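Acyl-coenzyme A oxidase (Caenorhabditis elegans, PDB 5K3J) catalyses the FAD-dependent desaturation of ascaroside-CoA thioesters with a five-carbon omega side chain, the first step of peroxisomal beta-oxidation in ascaroside pheromone biosynthesis. Local coordinates at residues D24-A29 with R41-T46; F303-L308 with D606-S611. All coordinates share one frame; numbering follows the deposited sequence.

Contact 1. Residues D24-A29 with R41-T46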
# COMPACT_ATOMS: atom_id res chain seq x y z
N ASP A 24 25.30 15.27 -17.46
CA ASP A 24 25.20 14.24 -18.49
C ASP A 24 24.53 13.00 -17.91
O ASP A 24 24.96 12.47 -16.88
CB ASP A 24 26.58 13.90 -19.05
CG ASP A 24 26.51 13.27 -20.43
OD1 ASP A 24 25.74 12.30 -20.61
OD2 ASP A 24 27.22 13.75 -21.34
N THR A 25 23.48 12.53 -18.58
CA THR A 25 22.68 11.43 -18.07
C THR A 25 23.27 10.07 -18.43
O THR A 25 22.89 9.05 -17.85
CB THR A 25 21.24 11.50 -18.61
OG1 THR A 25 21.25 11.43 -20.04
CG2 THR A 25 20.57 12.79 -18.17
N ASP A 26 24.20 10.06 -19.38
CA ASP A 26 24.98 8.87 -19.65
C ASP A 26 26.03 8.73 -18.57
O ASP A 26 26.49 7.62 -18.27
CB ASP A 26 25.63 8.93 -21.03
CG ASP A 26 24.80 8.25 -22.10
OD1 ASP A 26 23.56 8.16 -21.93
OD2 ASP A 26 25.38 7.79 -23.11
N LYS A 27 26.40 9.86 -17.96
CA LYS A 27 27.35 9.87 -16.86
C LYS A 27 26.67 9.47 -15.56
O LYS A 27 27.23 8.73 -14.76
CB LYS A 27 27.99 11.25 -16.72
CG LYS A 27 29.34 11.37 -17.39
CD LYS A 27 29.22 11.30 -18.91
CE LYS A 27 30.58 11.42 -19.57
NZ LYS A 27 31.28 12.67 -19.18
N MET A 28 25.45 9.98 -15.35
CA MET A 28 24.70 9.64 -14.16
C MET A 28 24.33 8.16 -14.14
O MET A 28 24.39 7.51 -13.10
CB MET A 28 23.43 10.48 -14.05
CG MET A 28 22.58 10.14 -12.84
SD MET A 28 23.32 10.66 -11.28
CE MET A 28 22.85 12.38 -11.26
N ALA A 29 23.97 7.63 -15.31
CA ALA A 29 23.64 6.22 -15.45
C ALA A 29 24.80 5.35 -15.00
O ALA A 29 24.62 4.36 -14.29
CB ALA A 29 23.26 5.90 -16.88
N ARG A 41 26.31 -1.27 -21.40
CA ARG A 41 25.78 -2.59 -21.71
C ARG A 41 24.25 -2.63 -21.60
O ARG A 41 23.59 -3.29 -22.40
CB ARG A 41 26.39 -3.65 -20.79
CG ARG A 41 27.81 -4.05 -21.17
CD ARG A 41 27.83 -4.81 -22.48
NE ARG A 41 27.24 -6.14 -22.33
CZ ARG A 41 26.52 -6.74 -23.26
NH1 ARG A 41 26.28 -6.14 -24.41
NH2 ARG A 41 26.02 -7.95 -23.03
N ARG A 42 23.70 -1.89 -20.64
CA ARG A 42 22.26 -1.85 -20.42
C ARG A 42 21.52 -1.31 -21.63
O ARG A 42 20.49 -1.85 -22.04
CB ARG A 42 21.92 -1.00 -19.21
CG ARG A 42 22.42 -1.55 -17.89
CD ARG A 42 21.84 -0.75 -16.75
NE ARG A 42 20.39 -0.90 -16.65
CZ ARG A 42 19.50 -0.04 -17.15
NH1 ARG A 42 19.91 1.07 -17.78
NH2 ARG A 42 18.20 -0.26 -17.01
N ARG A 43 22.05 -0.23 -22.19
CA ARG A 43 21.47 0.36 -23.38
C ARG A 43 21.72 -0.56 -24.57
O ARG A 43 20.88 -0.72 -25.45
CB ARG A 43 22.04 1.76 -23.64
CG ARG A 43 22.22 2.62 -22.39
CD ARG A 43 22.80 3.99 -22.73
NE ARG A 43 23.59 4.55 -21.64
CZ ARG A 43 24.92 4.64 -21.65
NH1 ARG A 43 25.60 4.20 -22.71
NH2 ARG A 43 25.56 5.16 -20.62
N GLU A 44 22.90 -1.18 -24.57
CA GLU A 44 23.29 -2.11 -25.62
C GLU A 44 22.36 -3.32 -25.66
O GLU A 44 21.94 -3.75 -26.73
CB GLU A 44 24.74 -2.56 -25.41
CG GLU A 44 25.39 -3.15 -26.64
CD GLU A 44 26.88 -3.34 -26.46
OE1 GLU A 44 27.49 -2.63 -25.63
OE2 GLU A 44 27.45 -4.22 -27.15
N ILE A 45 22.04 -3.85 -24.48
CA ILE A 45 21.13 -4.99 -24.37
C ILE A 45 19.71 -4.59 -24.74
O ILE A 45 19.04 -5.28 -25.51
CB ILE A 45 21.14 -5.56 -22.95
CG1 ILE A 45 22.50 -6.18 -22.63
CG2 ILE A 45 20.07 -6.61 -22.79
CD1 ILE A 45 22.81 -6.28 -21.14
N THR A 46 19.26 -3.46 -24.20
CA THR A 46 17.94 -2.93 -24.49
C THR A 46 17.76 -2.73 -26.00
O THR A 46 16.70 -3.03 -26.55
CB THR A 46 17.69 -1.59 -23.77
OG1 THR A 46 17.77 -1.79 -22.35
CG2 THR A 46 16.32 -1.04 -24.11
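D26 meets R43 between helix 25-32 and helix 36-49, and the A29 methyl comes near the guanidinium edge of the same arginine. The first segment opens at D24, the N-cap of helix 25-32. Its OD1 accepts from D26 N at 3.0 Å, using the anti lone pair. D24 OD2 pairs with R4. The capping bond holds D26 N at the first turn; the D26 carboxylate then reaches R43.

This carboxylate lies flat against one face of the R43 guanidinium, with the two planes 5° apart. OD2 sits over the centre of the group, 3.5 Å from R43 CZ. OD1 is 3.6 Å from R43 NE, a long salt bridge, and also packs against Q609 NE2. Both oxygens stand above the guanidinium plane, so no N-H of R43 points at them and the pull is between charges alone. R43 sends its CG anti to the carbonyl carbon (chi1 -41°) and then runs extended to NE, which carries the guanidinium to D26. NE gives its hydrogen bond to Q609 instead. A29 CB lies 4.5 Å from R43 NH2 and also touches Q609. A leucine in place of R43 would probably leave D26 without its stacked charge and Q609 OE1 without this donor.

Two consecutive N-terminal helices of the acyl-CoA oxidase fold, 25-32 and 36-49, are thus joined by a short linker and bridged by a stacked carboxylate-guanidinium pair. The interface is small and lies away from the annotated sites.

Contact 2. Residues F303-L308 with D606-S611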
# COMPACT_ATOMS: atom_id res chain seq x y z
N PHE A 303 12.98 -0.31 -7.92
CA PHE A 303 11.52 -0.26 -7.99
C PHE A 303 11.02 1.17 -7.75
O PHE A 303 10.16 1.67 -8.48
CB PHE A 303 10.90 -1.16 -6.92
CG PHE A 303 11.01 -2.63 -7.20
CD1 PHE A 303 10.75 -3.16 -8.45
CD2 PHE A 303 11.37 -3.49 -6.17
CE1 PHE A 303 10.84 -4.53 -8.67
CE2 PHE A 303 11.47 -4.85 -6.39
CZ PHE A 303 11.21 -5.37 -7.64
N LEU A 304 11.56 1.79 -6.71
CA LEU A 304 11.18 3.13 -6.29
C LEU A 304 11.54 4.13 -7.37
O LEU A 304 10.77 5.05 -7.66
CB LEU A 304 11.87 3.49 -4.97
CG LEU A 304 11.52 4.83 -4.33
CD1 LEU A 304 10.01 5.00 -4.30
CD2 LEU A 304 12.09 4.90 -2.93
N ALA A 305 12.72 3.97 -7.97
CA ALA A 305 13.11 4.80 -9.09
C ALA A 305 12.13 4.62 -10.24
O ALA A 305 11.74 5.58 -10.90
CB ALA A 305 14.52 4.46 -9.53
N HIS A 306 11.73 3.37 -10.47
CA HIS A 306 10.75 3.02 -11.49
C HIS A 306 9.44 3.78 -11.28
O HIS A 306 8.88 4.34 -12.22
CB HIS A 306 10.52 1.50 -11.48
CG HIS A 306 9.60 0.99 -12.54
ND1 HIS A 306 9.72 -0.27 -13.07
CD2 HIS A 306 8.53 1.55 -13.15
CE1 HIS A 306 8.78 -0.46 -13.98
NE2 HIS A 306 8.04 0.63 -14.05
N ALA A 307 8.96 3.79 -10.04
CA ALA A 307 7.74 4.50 -9.71
C ALA A 307 7.89 6.00 -9.97
O ALA A 307 7.01 6.63 -10.56
CB ALA A 307 7.36 4.26 -8.26
N LEU A 308 9.02 6.55 -9.54
CA LEU A 308 9.31 7.97 -9.67
C LEU A 308 9.54 8.38 -11.12
O LEU A 308 9.30 9.53 -11.49
CB LEU A 308 10.52 8.34 -8.83
CG LEU A 308 10.30 8.10 -7.34
CD1 LEU A 308 11.62 8.03 -6.60
CD2 LEU A 308 9.42 9.19 -6.76
N ASP A 606 15.36 10.07 -15.89
CA ASP A 606 15.71 9.62 -17.23
C ASP A 606 17.06 8.91 -17.20
O ASP A 606 17.36 8.08 -18.05
CB ASP A 606 15.77 10.80 -18.21
CG ASP A 606 14.40 11.24 -18.67
OD1 ASP A 606 13.49 10.38 -18.74
OD2 ASP A 606 14.22 12.44 -18.97
N SER A 607 17.85 9.25 -16.18
CA SER A 607 19.18 8.69 -16.01
C SER A 607 19.15 7.20 -15.68
O SER A 607 20.09 6.47 -16.01
CB SER A 607 19.91 9.44 -14.90
OG SER A 607 20.00 10.82 -15.21
N PHE A 608 18.08 6.74 -15.04
CA PHE A 608 17.96 5.32 -14.70
C PHE A 608 17.85 4.48 -15.97
O PHE A 608 17.97 3.25 -15.92
CB PHE A 608 16.75 5.08 -13.79
CG PHE A 608 16.89 5.68 -12.41
CD1 PHE A 608 17.63 5.05 -11.43
CD2 PHE A 608 16.28 6.89 -12.10
CE1 PHE A 608 17.77 5.59 -10.17
CE2 PHE A 608 16.41 7.44 -10.83
CZ PHE A 608 17.16 6.79 -9.87
N GLN A 609 17.63 5.16 -17.10
CA GLN A 609 17.58 4.57 -18.43
C GLN A 609 16.74 3.30 -18.47
O GLN A 609 17.14 2.28 -19.03
CB GLN A 609 18.99 4.32 -18.96
CG GLN A 609 19.55 5.55 -19.68
CD GLN A 609 21.05 5.53 -19.86
OE1 GLN A 609 21.73 4.58 -19.47
NE2 GLN A 609 21.58 6.59 -20.46
N ILE A 610 15.56 3.38 -17.86
CA ILE A 610 14.57 2.32 -17.92
C ILE A 610 13.76 2.43 -19.20
O ILE A 610 13.05 3.42 -19.40
CB ILE A 610 13.62 2.37 -16.71
CG1 ILE A 610 14.42 2.39 -15.40
CG2 ILE A 610 12.65 1.20 -16.74
CD1 ILE A 610 13.58 2.65 -14.16
N SER A 611 13.87 1.43 -20.07
CA SER A 611 13.15 1.44 -21.34
C SER A 611 11.64 1.36 -21.10
O SER A 611 11.20 0.97 -20.01
CB SER A 611 13.61 0.27 -22.21
OG SER A 611 13.22 -0.97 -21.64
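A305 and F608 make a CH-pi contact between helix 287-315 and the loop that follows helix 601-606. The A305 methyl stands over the ring centre, with CB 3.5 Å from the F608 centroid and 11° off the ring normal. F608 CG is anti to its carbonyl carbon; this chi1, -68°, sends the ring to the helix, and chi2, -80°, turns its face to the methyl.

The second apolar contact is made by a branch end. I610 reaches the helix backbone with CD1, 3.9 Å from H306 CA. The same methyl is 4.2 Å from H306 CB, so it meets the base of the histidine and not its imidazole.

The polar groups look to other partners. The H306 ring is held at both nitrogens, with NE2 bonded to the carbonyl oxygen of L615 and ND1 to the hydroxyl of Y106. These two bonds fix the rotation of the ring.

The contact joins the C-alpha1 region to the C-terminal acyl-CoA oxidase region. The H306 side chain is about 10 Å from that of E299, a residue important for substrate specificity, so the contact lies near the substrate site but not in it.

No hydrogen bond or salt bridge crosses between the two segments. Their contact therefore rests on close fit and dispersion, with the small A305 side chain letting the aromatic face come near the helix.

Contact 2 is the more deeply placed, in the buried interior between the C-alpha1 region and the C-terminal acyl-CoA oxidase region. Contact 1 is partly buried and farther from the centre of the chain. Their chemistry follows: charge between helices in contact 1, apolar packing of a helix on a loop in contact 2. Their segments share no helix, but Q609 of contact 2 joins them. Besides its side-chain contacts with contact 1, its backbone O probably accepts from R42 NH1 at 3.3 Å. The loop of residues 606-611 thus touches helix 287-315 through F608 and I610. It touches the N-terminal helices through Q609 and S607, with F608 also on I32.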